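Local coordinates for protein membrane-bound lytic murein transglycosylase A (Burkholderia pseudomallei, PDB 6QK4) that probably cleaves the glycosidic bond between N-acetylmuramic acid and N-acetylglucosamine in peptidoglycan, leaving a 1,6-anhydro ring on the muramic acid, at residues 36-49 and 71-84. Numbering follows the deposited sequence.
Sequences WQDDSLIGATIALR and LDDLDVGSARTFFE
The guanidinium of Arg80 is clasped by residues 36-41. NH1 donates to Trp36 O (2.7 Å), meeting that carbonyl from above its plane, while NH2 reaches Asp39 O at 2.6 Å, almost head-on to the carbonyl although the hydrogen bond is bent at the hydrogen (132°). Leu41 CD1 lies centrally over one face of the guanidinium, and Gln37 OE1 approaches the opposite face near its rim. NH1 also sits over the Trp36 indole, a cation-pi contact in which guanidinium and ring stand nearly perpendicular. Trp36 NE1, swung to Glu84 by a chi1 of 173° that places CG opposite the backbone N, donates in the ring plane to the anti lone pair of OE2 (2.8 Å); its CH2 meets Phe83 CB. One water joins Glu84 OE2 to Gln37 NE2.

At the other end, Arg49 and Asp73 form a two-pronged salt bridge, NH1 to OD1 at 2.8 Å and NH2 to OD2 at 3.1 Å. Thr45 OG1 donates to the anti side of the same OD1 (2.6 Å), and a water ties this hydroxyl to Gly43 N and Asp73 O. Between the polar ends, Leu41 CB faces Val76 CG1 (4.3 Å) and Thr45 CG2 packs on Ala79 and Leu71; on the flank, Leu48 CD2 meets Phe82 CE2 at 3.5 Å and touches Phe83.

Behind this layer, Asp39 OD1 closes an Asx turn with Leu41 N, while OD2 accepts from Leu302 N of strand 298-307 and forms a salt bridge with Arg271. Asp75 N-caps helix 76-86. Apolar packing, with polar groups at both ends, thus joins the residues leading into helices 44-55 and 76-86 and their first turns; the paired carbonyls, indole and nearby Glu84 would be expected to stabilise Arg80's positive charge.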
loop_
_atom_site.group_PDB
_atom_site.type_symbol
_atom_site.label_atom_id
_atom_site.label_comp_id
_atom_site.label_asym_id
_atom_site.label_seq_id
_atom_site.Cartn_x
_atom_site.Cartn_y
_atom_site.Cartn_z
ATOM N N TRP A 36 -1.712 -18.008 14.509
ATOM C CA TRP A 36 -0.288 -18.217 14.179
ATOM C C TRP A 36 -0.130 -19.369 13.184
ATOM O O TRP A 36 0.648 -19.278 12.233
ATOM C CB TRP A 36 0.503 -18.469 15.466
ATOM C CG TRP A 36 1.932 -18.862 15.346
ATOM C CD1 TRP A 36 2.544 -19.993 15.841
ATOM C CD2 TRP A 36 2.958 -18.074 14.746
ATOM N NE1 TRP A 36 3.901 -19.929 15.591
ATOM C CE2 TRP A 36 4.163 -18.774 14.874
ATOM C CE3 TRP A 36 2.947 -16.858 14.045
ATOM C CZ2 TRP A 36 5.393 -18.305 14.359
ATOM C CZ3 TRP A 36 4.217 -16.348 13.568
ATOM C CH2 TRP A 36 5.401 -17.068 13.722
ATOM N N GLN A 37 -0.826 -20.493 13.402
ATOM C CA GLN A 37 -0.655 -21.612 12.470
ATOM C C GLN A 37 -1.335 -21.399 11.132
ATOM O O GLN A 37 -1.043 -22.147 10.176
ATOM C CB GLN A 37 -1.205 -22.896 13.116
ATOM C CG GLN A 37 -0.544 -23.141 14.437
ATOM C CD GLN A 37 0.891 -23.616 14.309
ATOM O OE1 GLN A 37 1.392 -23.885 13.234
ATOM N NE2 GLN A 37 1.561 -23.750 15.449
ATOM N N ASP A 38 -2.250 -20.405 11.026
ATOM C CA ASP A 38 -2.937 -20.113 9.773
ATOM C C ASP A 38 -2.047 -19.368 8.761
ATOM O O ASP A 38 -2.300 -19.418 7.535
ATOM C CB ASP A 38 -4.175 -19.305 10.104
ATOM C CG ASP A 38 -5.198 -20.098 10.869
ATOM O OD1 ASP A 38 -5.507 -21.243 10.411
ATOM O OD2 ASP A 38 -5.733 -19.520 11.863
ATOM N N ASP A 39 -0.992 -18.739 9.229
ATOM C CA ASP A 39 -0.076 -18.063 8.321
ATOM C C ASP A 39 0.941 -19.071 7.772
ATOM O O ASP A 39 1.641 -19.752 8.543
ATOM C CB ASP A 39 0.626 -16.929 9.079
ATOM C CG ASP A 39 1.527 -16.065 8.142
ATOM O OD1 ASP A 39 1.542 -16.308 6.910
ATOM O OD2 ASP A 39 2.190 -15.152 8.659
ATOM N N SER A 40 0.983 -19.191 6.437
ATOM C CA SER A 40 1.974 -20.045 5.798
ATOM C C SER A 40 3.380 -19.610 6.113
ATOM O O SER A 40 4.312 -20.432 6.048
ATOM C CB SER A 40 1.808 -19.991 4.284
ATOM O OG SER A 40 2.122 -18.674 3.779
ATOM N N LEU A 41 3.562 -18.311 6.414
ATOM C CA LEU A 41 4.851 -17.614 6.609
ATOM C C LEU A 41 5.617 -17.423 5.307
ATOM O O LEU A 41 6.728 -16.893 5.348
ATOM C CB LEU A 41 5.780 -18.320 7.640
ATOM C CG LEU A 41 5.220 -18.311 9.067
ATOM C CD1 LEU A 41 6.125 -19.143 9.971
ATOM C CD2 LEU A 41 5.105 -16.862 9.611
ATOM N N ILE A 42 5.012 -17.750 4.150
ATOM C CA ILE A 42 5.703 -17.562 2.871
ATOM C C ILE A 42 5.906 -16.075 2.612
ATOM O O ILE A 42 4.955 -15.296 2.666
ATOM C CB ILE A 42 4.926 -18.173 1.709
ATOM C CG1 ILE A 42 4.834 -19.709 1.861
ATOM C CG2 ILE A 42 5.648 -17.794 0.391
ATOM C CD1 ILE A 42 3.777 -20.283 0.997
ATOM N N GLY A 43 7.164 -15.684 2.432
ATOM C CA GLY A 43 7.537 -14.277 2.327
ATOM C C GLY A 43 8.016 -13.641 3.623
ATOM O O GLY A 43 8.694 -12.598 3.588
ATOM N N ALA A 44 7.750 -14.233 4.777
ATOM C CA ALA A 44 8.147 -13.533 6.003
ATOM C C ALA A 44 9.670 -13.384 6.172
ATOM O O ALA A 44 10.145 -12.355 6.701
ATOM C CB ALA A 44 7.545 -14.252 7.228
ATOM N N THR A 45 10.466 -14.377 5.717
ATOM C CA THR A 45 11.924 -14.230 5.826
ATOM C C THR A 45 12.466 -13.123 4.929
ATOM O O THR A 45 13.542 -12.571 5.226
ATOM C CB THR A 45 12.633 -15.526 5.481
ATOM O OG1 THR A 45 11.977 -16.111 4.350
ATOM C CG2 THR A 45 12.519 -16.523 6.687
ATOM N N ILE A 46 11.802 -12.846 3.805
ATOM C CA ILE A 46 12.262 -11.751 2.939
ATOM C C ILE A 46 12.152 -10.434 3.680
ATOM O O ILE A 46 13.096 -9.634 3.730
ATOM C CB ILE A 46 11.463 -11.735 1.618
ATOM C CG1 ILE A 46 11.834 -12.946 0.755
ATOM C CG2 ILE A 46 11.731 -10.479 0.805
ATOM C CD1 ILE A 46 10.914 -13.243 -0.433
ATOM N N ALA A 47 10.989 -10.189 4.280
ATOM C CA ALA A 47 10.789 -8.939 5.023
ATOM C C ALA A 47 11.648 -8.917 6.272
ATOM O O ALA A 47 12.111 -7.847 6.683
ATOM C CB ALA A 47 9.308 -8.749 5.388
ATOM N N LEU A 48 11.905 -10.090 6.860
ATOM C CA LEU A 48 12.826 -10.185 7.983
ATOM C C LEU A 48 14.257 -9.756 7.617
ATOM O O LEU A 48 14.916 -9.055 8.388
ATOM C CB LEU A 48 12.825 -11.628 8.544
ATOM C CG LEU A 48 13.897 -11.911 9.634
ATOM C CD1 LEU A 48 13.515 -11.186 10.873
ATOM C CD2 LEU A 48 13.841 -13.393 9.955
ATOM N N ARG A 49 14.783 -10.199 6.474
ATOM C CA ARG A 49 16.126 -9.754 6.102
ATOM C C ARG A 49 16.163 -8.255 5.834
ATOM O O ARG A 49 17.139 -7.587 6.189
ATOM C CB ARG A 49 16.594 -10.544 4.877
ATOM C CG ARG A 49 16.953 -12.002 5.222
ATOM C CD ARG A 49 17.773 -12.644 4.094
ATOM N NE ARG A 49 17.079 -12.570 2.811
ATOM C CZ ARG A 49 16.149 -13.442 2.429
ATOM N NH1 ARG A 49 15.846 -14.434 3.228
ATOM N NH2 ARG A 49 15.529 -13.336 1.240
ATOM N N LEU A 71 18.418 -18.578 7.337
ATOM C CA LEU A 71 17.145 -19.157 6.896
ATOM C C LEU A 71 16.950 -18.970 5.405
ATOM O O LEU A 71 17.184 -17.873 4.897
ATOM C CB LEU A 71 15.993 -18.448 7.598
ATOM C CG LEU A 71 16.037 -18.525 9.121
ATOM C CD1 LEU A 71 14.936 -17.697 9.664
ATOM C CD2 LEU A 71 15.928 -20.007 9.608
ATOM N N ASP A 72 16.438 -19.992 4.698
ATOM C CA ASP A 72 16.029 -19.735 3.325
ATOM C C ASP A 72 14.527 -19.404 3.309
ATOM O O ASP A 72 13.811 -19.564 4.298
ATOM C CB ASP A 72 16.369 -20.936 2.428
ATOM C CG ASP A 72 15.607 -22.186 2.811
ATOM O OD1 ASP A 72 14.381 -22.176 2.689
ATOM O OD2 ASP A 72 16.249 -23.204 3.220
ATOM N N ASP A 73 14.018 -18.988 2.139
ATOM C CA ASP A 73 12.646 -18.530 2.057
ATOM C C ASP A 73 11.661 -19.629 1.744
ATOM O O ASP A 73 10.440 -19.381 1.701
ATOM C CB ASP A 73 12.537 -17.435 0.956
ATOM C CG ASP A 73 13.502 -16.308 1.191
ATOM O OD1 ASP A 73 13.546 -15.820 2.336
ATOM O OD2 ASP A 73 14.238 -15.920 0.243
ATOM N N LEU A 74 12.119 -20.874 1.573
ATOM C CA LEU A 74 11.200 -21.952 1.247
ATOM C C LEU A 74 10.834 -22.806 2.457
ATOM O O LEU A 74 9.680 -23.278 2.544
ATOM C CB LEU A 74 11.771 -22.871 0.163
ATOM C CG LEU A 74 12.305 -22.259 -1.123
ATOM C CD1 LEU A 74 12.762 -23.399 -2.016
ATOM C CD2 LEU A 74 11.211 -21.469 -1.797
ATOM N N ASP A 75 11.755 -22.949 3.393
ATOM C CA ASP A 75 11.564 -23.861 4.524
ATOM C C ASP A 75 10.792 -23.093 5.590
ATOM O O ASP A 75 11.399 -22.537 6.508
ATOM C CB ASP A 75 12.916 -24.315 5.039
ATOM C CG ASP A 75 12.812 -25.308 6.191
ATOM O OD1 ASP A 75 11.687 -25.608 6.644
ATOM O OD2 ASP A 75 13.873 -25.780 6.612
ATOM N N VAL A 76 9.457 -23.072 5.481
ATOM C CA VAL A 76 8.684 -22.272 6.445
ATOM C C VAL A 76 8.569 -22.994 7.787
ATOM O O VAL A 76 8.349 -22.354 8.826
ATOM C CB VAL A 76 7.294 -21.905 5.913
ATOM C CG1 VAL A 76 7.445 -20.901 4.702
ATOM C CG2 VAL A 76 6.495 -23.159 5.551
ATOM N N GLY A 77 8.795 -24.303 7.810
ATOM C CA GLY A 77 8.899 -24.979 9.100
ATOM C C GLY A 77 10.026 -24.416 9.943
ATOM O O GLY A 77 9.852 -24.132 11.133
ATOM N N SER A 78 11.218 -24.249 9.337
ATOM C CA SER A 78 12.339 -23.703 10.069
ATOM C C SER A 78 12.113 -22.244 10.430
ATOM O O SER A 78 12.556 -21.793 11.494
ATOM C CB SER A 78 13.646 -23.836 9.272
ATOM O OG SER A 78 13.966 -25.211 9.044
ATOM N N ALA A 79 11.494 -21.460 9.521
ATOM C CA ALA A 79 11.196 -20.073 9.865
ATOM C C ALA A 79 10.256 -20.001 11.061
ATOM O O ALA A 79 10.463 -19.157 11.946
ATOM C CB ALA A 79 10.571 -19.330 8.666
ATOM N N ARG A 80 9.235 -20.885 11.114
ATOM C CA ARG A 80 8.322 -20.879 12.265
ATOM C C ARG A 80 9.109 -21.165 13.545
ATOM O O ARG A 80 8.931 -20.491 14.566
ATOM C CB ARG A 80 7.202 -21.917 12.091
ATOM C CG ARG A 80 6.082 -21.821 13.128
ATOM C CD ARG A 80 4.955 -22.767 12.790
ATOM N NE ARG A 80 4.279 -22.486 11.509
ATOM C CZ ARG A 80 3.347 -21.534 11.329
ATOM N NH1 ARG A 80 2.979 -20.706 12.335
ATOM N NH2 ARG A 80 2.793 -21.392 10.124
ATOM N N THR A 81 9.998 -22.156 13.489
ATOM C CA THR A 81 10.805 -22.467 14.682
ATOM C C THR A 81 11.671 -21.290 15.101
ATOM O O THR A 81 11.799 -20.952 16.299
ATOM C CB THR A 81 11.635 -23.700 14.383
ATOM O OG1 THR A 81 10.704 -24.748 14.209
ATOM C CG2 THR A 81 12.590 -23.994 15.541
ATOM N N PHE A 82 12.234 -20.597 14.120
ATOM C CA PHE A 82 13.015 -19.418 14.430
ATOM C C PHE A 82 12.184 -18.383 15.179
ATOM O O PHE A 82 12.658 -17.782 16.133
ATOM C CB PHE A 82 13.573 -18.826 13.117
ATOM C CG PHE A 82 14.071 -17.434 13.250
ATOM C CD1 PHE A 82 15.340 -17.225 13.692
ATOM C CD2 PHE A 82 13.284 -16.335 12.884
ATOM C CE1 PHE A 82 15.892 -15.970 13.832
ATOM C CE2 PHE A 82 13.822 -15.047 13.029
ATOM C CZ PHE A 82 15.140 -14.851 13.485
ATOM N N PHE A 83 11.009 -18.012 14.644
ATOM C CA PHE A 83 10.257 -16.945 15.306
ATOM C C PHE A 83 9.850 -17.376 16.729
ATOM O O PHE A 83 9.885 -16.572 17.662
ATOM C CB PHE A 83 9.026 -16.576 14.453
ATOM C CG PHE A 83 9.374 -15.800 13.237
ATOM C CD1 PHE A 83 9.873 -14.508 13.385
ATOM C CD2 PHE A 83 9.203 -16.310 11.964
ATOM C CE1 PHE A 83 10.191 -13.708 12.245
ATOM C CE2 PHE A 83 9.510 -15.519 10.825
ATOM C CZ PHE A 83 10.007 -14.242 10.986
ATOM N N GLU A 84 9.517 -18.663 16.897
ATOM C CA GLU A 84 9.052 -19.167 18.196
ATOM C C GLU A 84 10.193 -19.200 19.191
ATOM O O GLU A 84 9.979 -19.017 20.391
ATOM C CB GLU A 84 8.420 -20.560 18.032
ATOM C CG GLU A 84 7.041 -20.531 17.312
ATOM C CD GLU A 84 6.460 -21.886 17.199
ATOM O OE1 GLU A 84 7.125 -22.831 17.732
ATOM O OE2 GLU A 84 5.410 -22.078 16.583
HETATM O O HOH W 1 4.419 -24.594 16.019
HETATM O O HOH W 2 3.831 -22.720 7.562
HETATM O O HOH W 3 9.602 -17.077 2.714
HETATM O O HOH W 4 16.668 -15.341 5.775
#